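Local coordinates for CglIIR protein (Corynebacterium glutamicum, PDB 6F1S) that probably hydrolyses NTP as the helicase-like DEAD-Z1 motor subunit (H) of the CglI restriction endonuclease, of which this chain is the C-terminal domain, at residues A[92-97]-A[127-132]; A[21-26]-A[152-157]. One frame throughout, in Å; residues are numbered along the deposited sequence.

Contact 1: A[92-97]-A[127-132]; sequences ARMVLR and LILYRI
Arg97 and Tyr130 meet at one end of this parallel strand pair. CG of Arg97 comes obliquely upon the ring, 3.4 Å from CE1 of Tyr130. The arginine chain bends at chi2 (-72°), which turns its guanidinium back along its own strand, where CG1 of Val95 lies over one face of it. Beside this pair, CB of Val95 packs on CG1 of Ile128 at 4.2 Å. On the opposite face of the sheet Met94, Leu96, Leu127 and Leu129 make apolar contacts. There CD2 of Leu96 touches CD1 of Leu129 at 3.6 Å, the two side chains lying alongside each other. Selenium of Met94, a selenomethionine, rests 3.9 Å from CD2 of Leu127. Five nearly straight backbone bonds set this register, from Leu127 N to Arg93 O (2.8 Å) through to Arg131 N to Arg97 O (2.8 Å). Farther out, Asp114 forms a salt bridge with Arg97, and Ser111 N bonds Tyr130 OH. These partners hold the polar ends of the crossing pair. The strands belong to a beta-alpha-beta unit whose helix is 112-120. Helices 32-46 and 54-61 pack on the Met94, Leu96, Leu127 and Leu129 face, and strands 49-52 and 152-158 flank the pair.

Contact 2: A[21-26]-A[152-157]; sequences NYFAAD and IWVPNI
Tyr22 and Ile157 form an antiparallel hydrogen-bonded pair, joined by Tyr22 N to Ile157 O (2.8 Å) and Ile157 N to Tyr22 O (2.7 Å), and the short strand axes run at 158°. Phe23 and Asn156 follow as a non-hydrogen-bonded pair. A longer bond, Ala24 N to Pro155 O at 3.2 Å, carries the link just past the strand. Asn156 reaches across to Asn21: its ND2 gives a nearly straight bond (177°) to Asn21 OD1 at 3.0 Å. The acceptor lies in the amide plane of Asn156, but the donor stands above the carbonyl plane of Asn21, with the two amide planes turned 62° to each other. Asn21 ND2 is held in turn by Ser118 OG of helix 112-120. CG1 of Val154 sits at the ring edge of Phe23, 3.8 Å from CD2. On the other face, CB of Tyr22 meets CG1 of Ile157 at 4.0 Å, and CB of Ala24 touches CG of Pro155 at 3.9 Å. Strand 21-23 is an outermost strand of the five-stranded mixed sheet in this chain. Strand 152-158 lies between it and strand 126-132. Its Trp153 packs on Leu39 and Leu40 of helix 32-46, while Phe64 of strand 64-65 packs on Pro155.

How the contacts relate
Contact 1 and contact 2 belong to the same mixed sheet, their centres about 9 Å apart. Strands 126-132 and 152-158 are neighbours there and run antiparallel. Probable backbone hydrogen bonds join them, from Val154 N to Tyr130 O and from Asn156 N to Ile128 O. Trp153 of contact 2 also packs on Leu129 and Arg131 of contact 1. Along the chain the order is 21-26, 92-97, 127-132, 152-157, so both strands of contact 1 fall between those of contact 2. Contact 2 thus brings the start of the modelled domain beside its last strand. Together the contacts cover four of the five strands, joining the sheet from its 21-23 edge to strand 92-100.

Contact 1: A[92-97]-A[127-132]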
loop_
_atom_site.group_PDB
_atom_site.type_symbol
_atom_site.label_atom_id
_atom_site.label_comp_id
_atom_site.label_asym_id
_atom_site.label_seq_id
_atom_site.Cartn_x
_atom_site.Cartn_y
_atom_site.Cartn_z
ATOM N N ALA A 92 -13.393 1.851 -0.457
ATOM C CA ALA A 92 -12.190 1.089 -0.738
ATOM C C ALA A 92 -11.969 0.058 0.355
ATOM O O ALA A 92 -12.409 0.235 1.491
ATOM C CB ALA A 92 -10.980 2.010 -0.859
ATOM N N ARG A 93 -11.301 -1.030 -0.007
ATOM C CA ARG A 93 -10.887 -2.038 0.958
ATOM C C ARG A 93 -9.412 -1.829 1.292
ATOM O O ARG A 93 -8.587 -1.610 0.401
ATOM C CB ARG A 93 -11.133 -3.444 0.408
ATOM C CG ARG A 93 -10.846 -4.574 1.384
ATOM C CD ARG A 93 -11.204 -5.909 0.762
ATOM N NE ARG A 93 -10.918 -7.041 1.638
ATOM C CZ ARG A 93 -10.968 -8.314 1.256
ATOM N NH1 ARG A 93 -11.291 -8.626 0.005
ATOM N NH2 ARG A 93 -10.691 -9.278 2.125
HETATM N N MSE A 94 -9.087 -1.870 2.578
HETATM C CA MSE A 94 -7.708 -1.668 3.004
HETATM C C MSE A 94 -7.234 -2.799 3.909
HETATM O O MSE A 94 -7.887 -3.146 4.900
HETATM C CB MSE A 94 -7.539 -0.321 3.715
HETATM C CG MSE A 94 -6.083 -0.023 4.060
HETATM SE SE MSE A 94 -5.710 1.832 4.573
HETATM C CE MSE A 94 -6.375 1.791 6.407
ATOM N N VAL A 95 -6.089 -3.368 3.543
ATOM C CA VAL A 95 -5.484 -4.454 4.293
ATOM C C VAL A 95 -4.122 -4.009 4.821
ATOM O O VAL A 95 -3.262 -3.569 4.057
ATOM C CB VAL A 95 -5.341 -5.727 3.425
ATOM C CG1 VAL A 95 -4.625 -6.831 4.184
ATOM C CG2 VAL A 95 -6.714 -6.198 2.948
ATOM N N LEU A 96 -3.950 -4.103 6.136
ATOM C CA LEU A 96 -2.707 -3.730 6.798
ATOM C C LEU A 96 -2.045 -4.968 7.374
ATOM O O LEU A 96 -2.634 -5.647 8.213
ATOM C CB LEU A 96 -2.957 -2.717 7.923
ATOM C CG LEU A 96 -3.750 -1.445 7.622
ATOM C CD1 LEU A 96 -3.921 -0.605 8.890
ATOM C CD2 LEU A 96 -3.085 -0.633 6.528
ATOM N N ARG A 97 -0.830 -5.263 6.921
ATOM C CA ARG A 97 -0.054 -6.379 7.461
ATOM C C ARG A 97 1.212 -5.864 8.125
ATOM O O ARG A 97 1.914 -5.012 7.572
ATOM C CB ARG A 97 0.324 -7.376 6.361
ATOM C CG ARG A 97 -0.824 -7.859 5.511
ATOM C CD ARG A 97 -1.731 -8.805 6.260
ATOM N NE ARG A 97 -2.692 -9.397 5.342
ATOM C CZ ARG A 97 -3.892 -9.835 5.693
ATOM N NH1 ARG A 97 -4.290 -9.741 6.955
ATOM N NH2 ARG A 97 -4.700 -10.351 4.780
ATOM N N LEU A 127 -6.385 -1.431 -1.383
ATOM C CA LEU A 127 -5.063 -0.995 -0.936
ATOM C C LEU A 127 -4.519 -1.962 0.110
ATOM O O LEU A 127 -5.120 -2.158 1.169
ATOM C CB LEU A 127 -5.108 0.427 -0.362
ATOM C CG LEU A 127 -3.822 0.972 0.286
ATOM C CD1 LEU A 127 -2.722 1.198 -0.745
ATOM C CD2 LEU A 127 -4.072 2.252 1.092
ATOM N N ILE A 128 -3.388 -2.581 -0.200
ATOM C CA ILE A 128 -2.711 -3.451 0.748
ATOM C C ILE A 128 -1.421 -2.778 1.204
ATOM O O ILE A 128 -0.588 -2.409 0.379
ATOM C CB ILE A 128 -2.397 -4.833 0.131
ATOM C CG1 ILE A 128 -3.683 -5.497 -0.379
ATOM C CG2 ILE A 128 -1.683 -5.718 1.133
ATOM C CD1 ILE A 128 -3.470 -6.892 -0.980
ATOM N N LEU A 129 -1.265 -2.605 2.512
ATOM C CA LEU A 129 -0.056 -1.992 3.054
ATOM C C LEU A 129 0.752 -3.005 3.869
ATOM O O LEU A 129 0.234 -3.637 4.789
ATOM C CB LEU A 129 -0.408 -0.767 3.908
ATOM C CG LEU A 129 -0.877 0.464 3.121
ATOM C CD1 LEU A 129 -1.556 1.503 4.014
ATOM C CD2 LEU A 129 0.276 1.094 2.378
ATOM N N TYR A 130 2.019 -3.166 3.502
ATOM C CA TYR A 130 2.926 -4.071 4.199
ATOM C C TYR A 130 3.929 -3.287 5.032
ATOM O O TYR A 130 4.654 -2.440 4.500
ATOM C CB TYR A 130 3.680 -4.969 3.213
ATOM C CG TYR A 130 3.013 -6.292 2.895
ATOM C CD1 TYR A 130 1.635 -6.421 2.917
ATOM C CD2 TYR A 130 3.772 -7.413 2.567
ATOM C CE1 TYR A 130 1.024 -7.626 2.617
ATOM C CE2 TYR A 130 3.170 -8.621 2.274
ATOM C CZ TYR A 130 1.794 -8.721 2.303
ATOM O OH TYR A 130 1.170 -9.915 2.014
ATOM N N ARG A 131 3.972 -3.569 6.332
ATOM C CA ARG A 131 4.941 -2.930 7.217
ATOM C C ARG A 131 6.176 -3.808 7.350
ATOM O O ARG A 131 6.100 -4.931 7.830
ATOM C CB ARG A 131 4.330 -2.654 8.595
ATOM C CG ARG A 131 5.146 -1.711 9.482
ATOM C CD ARG A 131 4.545 -1.623 10.881
ATOM N NE ARG A 131 5.195 -0.613 11.710
ATOM C CZ ARG A 131 6.278 -0.838 12.447
ATOM N NH1 ARG A 131 6.840 -2.041 12.453
ATOM N NH2 ARG A 131 6.802 0.140 13.175
ATOM N N ILE A 132 7.316 -3.287 6.913
ATOM C CA ILE A 132 8.565 -4.038 6.945
ATOM C C ILE A 132 9.581 -3.351 7.841
ATOM O O ILE A 132 9.894 -2.177 7.646
ATOM C CB ILE A 132 9.162 -4.201 5.539
ATOM C CG1 ILE A 132 8.178 -4.935 4.633
ATOM C CG2 ILE A 132 10.496 -4.939 5.602
ATOM C CD1 ILE A 132 8.605 -4.989 3.185
#

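Contact 2: A[21-26]-A[152-157]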
loop_
_atom_site.group_PDB
_atom_site.type_symbol
_atom_site.label_atom_id
_atom_site.label_comp_id
_atom_site.label_asym_id
_atom_site.label_seq_id
_atom_site.Cartn_x
_atom_site.Cartn_y
_atom_site.Cartn_z
ATOM N N ASN A 21 -2.568 -6.063 -9.824
ATOM C CA ASN A 21 -1.846 -5.524 -8.670
ATOM C C ASN A 21 -0.690 -4.635 -9.112
ATOM O O ASN A 21 0.041 -4.975 -10.033
ATOM C CB ASN A 21 -1.298 -6.648 -7.783
ATOM C CG ASN A 21 -2.341 -7.240 -6.852
ATOM O OD1 ASN A 21 -3.111 -6.522 -6.213
ATOM N ND2 ASN A 21 -2.353 -8.564 -6.756
ATOM N N TYR A 22 -0.519 -3.502 -8.450
ATOM C CA TYR A 22 0.671 -2.681 -8.651
ATOM C C TYR A 22 1.224 -2.288 -7.295
ATOM O O TYR A 22 0.492 -1.771 -6.455
ATOM C CB TYR A 22 0.359 -1.424 -9.471
ATOM C CG TYR A 22 -0.229 -1.681 -10.841
ATOM C CD1 TYR A 22 0.588 -1.954 -11.932
ATOM C CD2 TYR A 22 -1.601 -1.638 -11.045
ATOM C CE1 TYR A 22 0.050 -2.186 -13.190
ATOM C CE2 TYR A 22 -2.148 -1.868 -12.296
ATOM C CZ TYR A 22 -1.319 -2.141 -13.365
ATOM O OH TYR A 22 -1.868 -2.370 -14.610
ATOM N N PHE A 23 2.504 -2.538 -7.060
ATOM C CA PHE A 23 3.092 -2.100 -5.801
ATOM C C PHE A 23 4.341 -1.252 -6.037
ATOM O O PHE A 23 5.047 -1.423 -7.023
ATOM C CB PHE A 23 3.402 -3.306 -4.892
ATOM C CG PHE A 23 4.775 -3.902 -5.088
ATOM C CD1 PHE A 23 4.991 -4.878 -6.050
ATOM C CD2 PHE A 23 5.840 -3.511 -4.283
ATOM C CE1 PHE A 23 6.245 -5.444 -6.226
ATOM C CE2 PHE A 23 7.098 -4.067 -4.450
ATOM C CZ PHE A 23 7.303 -5.040 -5.425
ATOM N N ALA A 24 4.586 -0.322 -5.126
ATOM C CA ALA A 24 5.767 0.525 -5.184
ATOM C C ALA A 24 7.018 -0.259 -4.808
ATOM O O ALA A 24 7.152 -0.726 -3.679
ATOM C CB ALA A 24 5.606 1.729 -4.262
ATOM N N ALA A 25 7.934 -0.390 -5.760
ATOM C CA ALA A 25 9.196 -1.084 -5.534
ATOM C C ALA A 25 10.080 -0.325 -4.560
ATOM O O ALA A 25 10.771 -0.926 -3.736
ATOM C CB ALA A 25 9.926 -1.290 -6.845
ATOM N N ASP A 26 10.052 1.000 -4.659
ATOM C CA ASP A 26 10.930 1.843 -3.855
ATOM C C ASP A 26 10.200 3.063 -3.284
ATOM O O ASP A 26 10.497 4.197 -3.649
ATOM C CB ASP A 26 12.132 2.292 -4.699
ATOM C CG ASP A 26 13.216 2.958 -3.871
ATOM O OD1 ASP A 26 13.272 2.708 -2.651
ATOM O OD2 ASP A 26 14.017 3.731 -4.443
ATOM N N ILE A 152 9.378 0.664 7.100
ATOM C CA ILE A 152 8.770 1.164 5.876
ATOM C C ILE A 152 7.361 0.588 5.758
ATOM O O ILE A 152 7.066 -0.473 6.312
ATOM C CB ILE A 152 9.613 0.788 4.623
ATOM C CG1 ILE A 152 9.163 1.578 3.388
ATOM C CG2 ILE A 152 9.551 -0.715 4.346
ATOM C CD1 ILE A 152 9.452 3.049 3.450
ATOM N N TRP A 153 6.483 1.304 5.066
ATOM C CA TRP A 153 5.210 0.751 4.627
ATOM C C TRP A 153 5.245 0.681 3.108
ATOM O O TRP A 153 5.606 1.661 2.453
ATOM C CB TRP A 153 4.029 1.604 5.088
ATOM C CG TRP A 153 3.645 1.448 6.522
ATOM C CD1 TRP A 153 4.076 2.206 7.569
ATOM C CD2 TRP A 153 2.727 0.491 7.072
ATOM N NE1 TRP A 153 3.495 1.778 8.737
ATOM C CE2 TRP A 153 2.661 0.727 8.461
ATOM C CE3 TRP A 153 1.962 -0.547 6.528
ATOM C CZ2 TRP A 153 1.857 -0.031 9.313
ATOM C CZ3 TRP A 153 1.164 -1.301 7.377
ATOM C CH2 TRP A 153 1.119 -1.038 8.753
ATOM N N VAL A 154 4.893 -0.471 2.548
ATOM C CA VAL A 154 4.879 -0.627 1.098
ATOM C C VAL A 154 3.443 -0.782 0.587
ATOM O O VAL A 154 2.713 -1.666 1.031
ATOM C CB VAL A 154 5.723 -1.835 0.654
ATOM C CG1 VAL A 154 5.869 -1.848 -0.854
ATOM C CG2 VAL A 154 7.092 -1.804 1.324
ATOM N N PRO A 155 3.028 0.095 -0.334
ATOM C CA PRO A 155 1.659 0.058 -0.856
ATOM C C PRO A 155 1.481 -0.839 -2.084
ATOM O O PRO A 155 2.332 -0.879 -2.965
ATOM C CB PRO A 155 1.401 1.521 -1.220
ATOM C CG PRO A 155 2.751 2.008 -1.662
ATOM C CD PRO A 155 3.761 1.291 -0.791
ATOM N N ASN A 156 0.366 -1.553 -2.122
ATOM C CA ASN A 156 -0.023 -2.343 -3.279
ATOM C C ASN A 156 -1.458 -1.992 -3.619
ATOM O O ASN A 156 -2.345 -2.140 -2.789
ATOM C CB ASN A 156 0.125 -3.844 -2.999
ATOM C CG ASN A 156 -0.436 -4.710 -4.118
ATOM O OD1 ASN A 156 0.310 -5.228 -4.949
ATOM N ND2 ASN A 156 -1.755 -4.878 -4.139
ATOM N N ILE A 157 -1.682 -1.505 -4.832
ATOM C CA ILE A 157 -3.009 -1.064 -5.232
ATOM C C ILE A 157 -3.574 -1.948 -6.331
ATOM O O ILE A 157 -2.831 -2.561 -7.099
ATOM C CB ILE A 157 -2.996 0.399 -5.722
ATOM C CG1 ILE A 157 -2.059 0.537 -6.922
ATOM C CG2 ILE A 157 -2.573 1.339 -4.596
ATOM C CD1 ILE A 157 -1.969 1.935 -7.480
#